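Local coordinates for protein Isomerase/lactonizing enzyme (Agrobacterium fabrum str. C58, PDB 2NQL) that belongs to the mandelate racemase/muconate lactonizing enzyme family, with an N-terminal capping domain and a barrel domain that holds a sodium ion, at residues 83-88 against 106-111; 91-94 against 99-102. All coordinates share one frame; numbering follows the deposited sequence.

Interaction 1. Residues 83-88 against 106-111; sequences NDLLAG and YDMMRV
Met108 points its terminal methyl at two neighbouring leucines, Leu85 and Leu86. The contact joins helix 75-90 to the later part of helix 98-109 in the N-terminal domain of this enolase-superfamily protein. Leu85 and Met108 meet end to end. The fork of Leu85 faces the thioether methyl, with CD1 of Leu85 4.0 Å from CE of Met108. CG and CD2 of the leucine lie at nearly the same range, so the methyl sits against the whole branch point. Leu86 comes in at a slant instead. The bond from CA to CB of Leu86 runs past the partner segment, but its end comes nearer, and CD2 of Leu86 lies 3.6 Å from the same Met108 CE. The bend at chi3 of Met108 (-71°) turns CE out of the line of the chain and into reach of both leucines. Met109 adds a looser touch. Its CG is 4.3 Å from CD2 of Leu85. Around this group, Leu86 also packs on Tyr119, Ala122 and Leu126 of helix 117-138, and Met108 on Phe89. Tyr36 of the second subunit covers Leu85, and Val38 of that subunit packs on Met108. The contact is therefore buried partly by the dimer interface. Its chemistry is purely apolar: methyl, methylene and branch-point carbons meet without a polar pair across the segments. Shape and the exclusion of water, rather than directed bonds, probably hold the two helices together here.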
loop_
_atom_site.group_PDB
_atom_site.type_symbol
_atom_site.label_atom_id
_atom_site.label_comp_id
_atom_site.label_asym_id
_atom_site.label_seq_id
_atom_site.Cartn_x
_atom_site.Cartn_y
_atom_site.Cartn_z
ATOM N N ASN A 83 -14.148 6.694 7.927
ATOM C CA ASN A 83 -14.914 7.074 9.128
ATOM C C ASN A 83 -14.014 7.555 10.290
ATOM O O ASN A 83 -14.363 8.524 10.994
ATOM C CB ASN A 83 -15.802 5.938 9.623
ATOM C CG ASN A 83 -16.979 5.676 8.675
ATOM O OD1 ASN A 83 -17.583 6.615 8.138
ATOM N ND2 ASN A 83 -17.288 4.403 8.461
ATOM N N ASP A 84 -12.880 6.885 10.474
ATOM C CA ASP A 84 -11.998 7.218 11.615
ATOM C C ASP A 84 -11.140 8.440 11.343
ATOM O O ASP A 84 -10.932 9.267 12.233
ATOM C CB ASP A 84 -11.083 6.039 12.006
ATOM C CG ASP A 84 -10.156 6.388 13.201
ATOM O OD1 ASP A 84 -10.671 6.645 14.297
ATOM O OD2 ASP A 84 -8.930 6.448 13.008
ATOM N N LEU A 85 -10.614 8.525 10.125
ATOM C CA LEU A 85 -9.559 9.467 9.793
ATOM C C LEU A 85 -9.940 10.482 8.725
ATOM O O LEU A 85 -9.819 11.687 8.937
ATOM C CB LEU A 85 -8.275 8.736 9.381
ATOM C CG LEU A 85 -7.141 9.595 8.787
ATOM C CD1 LEU A 85 -6.493 10.551 9.834
ATOM C CD2 LEU A 85 -6.070 8.767 8.044
ATOM N N LEU A 86 -10.356 10.011 7.551
ATOM C CA LEU A 86 -10.265 10.882 6.378
ATOM C C LEU A 86 -11.439 11.857 6.279
ATOM O O LEU A 86 -11.261 12.998 5.859
ATOM C CB LEU A 86 -10.164 10.045 5.098
ATOM C CG LEU A 86 -8.909 9.209 4.953
ATOM C CD1 LEU A 86 -9.158 8.122 3.889
ATOM C CD2 LEU A 86 -7.720 10.111 4.555
ATOM N N ALA A 87 -12.629 11.400 6.673
ATOM C CA ALA A 87 -13.837 12.233 6.593
ATOM C C ALA A 87 -13.658 13.540 7.374
ATOM O O ALA A 87 -14.065 14.590 6.917
ATOM C CB ALA A 87 -15.041 11.510 7.102
ATOM N N GLY A 88 -13.034 13.448 8.542
ATOM C CA GLY A 88 -12.789 14.619 9.399
ATOM C C GLY A 88 -11.971 15.708 8.738
ATOM O O GLY A 88 -12.133 16.889 9.072
ATOM N N TYR A 106 -3.401 12.622 1.011
ATOM C CA TYR A 106 -2.265 11.768 0.688
ATOM C C TYR A 106 -1.079 12.043 1.605
ATOM O O TYR A 106 -0.462 11.115 2.167
ATOM C CB TYR A 106 -1.867 11.928 -0.782
ATOM C CG TYR A 106 -0.767 11.001 -1.219
ATOM C CD1 TYR A 106 -1.035 9.675 -1.563
ATOM C CD2 TYR A 106 0.555 11.457 -1.327
ATOM C CE1 TYR A 106 0.002 8.825 -1.988
ATOM C CE2 TYR A 106 1.580 10.616 -1.719
ATOM C CZ TYR A 106 1.313 9.318 -2.065
ATOM O OH TYR A 106 2.352 8.528 -2.474
ATOM N N ASP A 107 -0.767 13.327 1.752
ATOM C CA ASP A 107 0.341 13.753 2.630
ATOM C C ASP A 107 0.247 13.313 4.093
ATOM O O ASP A 107 1.285 13.204 4.752
ATOM C CB ASP A 107 0.491 15.276 2.572
ATOM C CG ASP A 107 1.142 15.740 1.308
ATOM O OD1 ASP A 107 1.595 14.895 0.505
ATOM O OD2 ASP A 107 1.201 16.968 1.108
ATOM N N MET A 108 -0.964 13.062 4.600
ATOM C CA MET A 108 -1.154 12.694 6.011
ATOM C C MET A 108 -0.398 11.416 6.393
ATOM O O MET A 108 0.069 11.294 7.520
ATOM C CB MET A 108 -2.625 12.549 6.400
ATOM C CG MET A 108 -3.449 13.845 6.341
ATOM S SD MET A 108 -4.875 13.796 7.402
ATOM C CE MET A 108 -5.894 12.592 6.493
ATOM N N MET A 109 -0.283 10.468 5.453
ATOM C CA MET A 109 0.217 9.146 5.777
ATOM C C MET A 109 1.356 8.682 4.889
ATOM O O MET A 109 1.861 7.584 5.066
ATOM C CB MET A 109 -0.939 8.120 5.764
ATOM C CG MET A 109 -1.965 8.304 6.907
ATOM S SD MET A 109 -1.299 8.019 8.578
ATOM C CE MET A 109 -1.505 6.242 8.706
ATOM N N ARG A 110 1.771 9.510 3.931
ATOM C CA ARG A 110 2.764 9.070 2.967
ATOM C C ARG A 110 4.100 8.657 3.587
ATOM O O ARG A 110 4.660 7.639 3.188
ATOM C CB ARG A 110 2.918 10.026 1.769
ATOM C CG ARG A 110 3.812 11.235 1.977
ATOM C CD ARG A 110 3.683 12.286 0.860
ATOM N NE ARG A 110 4.529 12.041 -0.314
ATOM C CZ ARG A 110 4.906 12.986 -1.190
ATOM N NH1 ARG A 110 4.529 14.248 -1.023
ATOM N NH2 ARG A 110 5.684 12.683 -2.223
ATOM N N VAL A 111 4.576 9.406 4.570
ATOM C CA VAL A 111 5.913 9.116 5.135
ATOM C C VAL A 111 5.952 7.806 5.928
ATOM O O VAL A 111 7.022 7.292 6.215
ATOM C CB VAL A 111 6.473 10.274 5.993
ATOM C CG1 VAL A 111 6.537 11.571 5.154
ATOM C CG2 VAL A 111 5.676 10.436 7.331
#

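Interaction 2. Residues 91-94 against 99-102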
loop_
_atom_site.group_PDB
_atom_site.type_symbol
_atom_site.label_atom_id
_atom_site.label_comp_id
_atom_site.label_asym_id
_atom_site.label_seq_id
_atom_site.Cartn_x
_atom_site.Cartn_y
_atom_site.Cartn_z
ATOM N N ILE A 91 -14.511 17.200 5.700
ATOM C CA ILE A 91 -15.589 18.025 6.234
ATOM C C ILE A 91 -15.072 19.441 6.571
ATOM O O ILE A 91 -14.021 19.604 7.220
ATOM C CB ILE A 91 -16.254 17.336 7.461
ATOM C CG1 ILE A 91 -17.128 16.147 7.013
ATOM C CG2 ILE A 91 -17.090 18.332 8.278
ATOM C CD1 ILE A 91 -17.353 15.090 8.103
ATOM N N GLY A 92 -15.776 20.458 6.077
ATOM C CA GLY A 92 -15.304 21.845 6.214
ATOM C C GLY A 92 -14.464 22.351 5.058
ATOM O O GLY A 92 -14.372 23.561 4.846
ATOM N N ARG A 93 -13.869 21.444 4.272
ATOM C CA ARG A 93 -13.175 21.851 3.050
ATOM C C ARG A 93 -14.263 22.022 1.979
ATOM O O ARG A 93 -15.408 21.641 2.200
ATOM C CB ARG A 93 -12.167 20.791 2.572
ATOM C CG ARG A 93 -11.022 20.457 3.553
ATOM C CD ARG A 93 -10.016 21.583 3.621
ATOM N NE ARG A 93 -9.246 21.839 2.395
ATOM C CZ ARG A 93 -8.060 21.303 2.101
ATOM N NH1 ARG A 93 -7.520 20.405 2.907
ATOM N NH2 ARG A 93 -7.415 21.637 0.979
ATOM N N ASP A 94 -13.889 22.563 0.829
ATOM C CA ASP A 94 -14.837 22.624 -0.276
ATOM C C ASP A 94 -14.252 22.037 -1.554
ATOM O O ASP A 94 -13.123 21.517 -1.560
ATOM C CB ASP A 94 -15.340 24.053 -0.474
ATOM C CG ASP A 94 -14.249 25.005 -0.946
ATOM O OD1 ASP A 94 -13.378 24.631 -1.759
ATOM O OD2 ASP A 94 -14.278 26.165 -0.501
ATOM N N SER A 99 -8.138 18.572 -6.211
ATOM C CA SER A 99 -6.806 17.960 -6.218
ATOM C C SER A 99 -5.956 18.413 -5.029
ATOM O O SER A 99 -5.152 17.639 -4.503
ATOM C CB SER A 99 -6.090 18.180 -7.533
ATOM O OG SER A 99 -6.766 17.468 -8.564
ATOM N N ALA A 100 -6.183 19.648 -4.588
ATOM C CA ALA A 100 -5.570 20.150 -3.357
ATOM C C ALA A 100 -6.010 19.336 -2.127
ATOM O O ALA A 100 -5.183 19.011 -1.267
ATOM C CB ALA A 100 -5.888 21.648 -3.162
ATOM N N VAL A 101 -7.296 18.995 -2.048
ATOM C CA VAL A 101 -7.792 18.163 -0.949
ATOM C C VAL A 101 -7.163 16.759 -0.994
ATOM O O VAL A 101 -6.663 16.274 0.041
ATOM C CB VAL A 101 -9.334 18.089 -0.886
ATOM C CG1 VAL A 101 -9.817 17.112 0.230
ATOM C CG2 VAL A 101 -9.945 19.489 -0.652
ATOM N N TYR A 102 -7.176 16.134 -2.181
ATOM C CA TYR A 102 -6.481 14.863 -2.403
ATOM C C TYR A 102 -5.025 14.894 -1.908
ATOM O O TYR A 102 -4.579 13.998 -1.168
ATOM C CB TYR A 102 -6.521 14.415 -3.887
ATOM C CG TYR A 102 -5.626 13.220 -4.080
ATOM C CD1 TYR A 102 -6.069 11.923 -3.751
ATOM C CD2 TYR A 102 -4.301 13.383 -4.492
ATOM C CE1 TYR A 102 -5.205 10.814 -3.886
ATOM C CE2 TYR A 102 -3.427 12.297 -4.613
ATOM C CZ TYR A 102 -3.873 11.018 -4.308
ATOM O OH TYR A 102 -2.986 9.973 -4.444
#
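Arg93 lies along Val101 where the loop after helix 75-90 turns back against helix 98-109. This is a helix-loop-helix connection in the N-terminal domain of the mandelate racemase/muconate lactonizing enzyme family. The arginine and the valine run alongside one another, pointing opposite ways, and nearly every touch is made on one methyl, CG2 of Val101. The first is CB of Arg93, 4.1 Å from that methyl. CG and CD pass the methyl at longer range. The bends at chi2 (-73°) and chi3 (-66°) then bring the head group back to it. NE of Arg93 returns to 3.9 Å from Val101 CG2. CZ follows closely, and the methyl then lies over one face of the guanidinium, 3.6 Å above its plane and offset toward the rim. NH1 takes another course. It forms a salt bridge with Asp104, further along helix 98-109, and this pairing probably fixes the rotation of the flat group over the valine. NH2 points the other way, toward the preceding residue Ala100. NH2 of Arg93 makes the closest touch, 3.7 Å from CG2 of Val101, and it also nears the C atom of Ala100 obliquely. The guanidinium thus gives its face to an apolar methyl and its charge to a carboxylate. Leu130 of helix 117-138 also packs on Val101. The loop itself is held by backbone hydrogen bonds of Gly92 and Arg93 with Ile5, and OD1 of Asp94 is hydrogen-bonded to Ser96 OG. The backbone of Asp94 adds the last touch: its carbonyl O lies 3.9 Å from Val101 CG2.

Both interactions use helix 98-109, and their centres lie about 12 Å apart. Interaction 2 packs the loop that leaves helix 75-90 on the early turns of helix 98-109. Interaction 1 joins the later part of that helix back to helix 75-90. The residues of interaction 2 therefore fall within the connection that interaction 1 closes. Helix 117-138 lies against both, through Leu86 and Val101. The second subunit reaches interaction 1 but does not touch the segments of interaction 2. Neither contact supplies a ligand to the sodium ion, which Glu240 and Glu266 bind in the barrel domain. Interactions 1 and 2 are centred about 23 and 24 Å from the centre of the chain, on the same side.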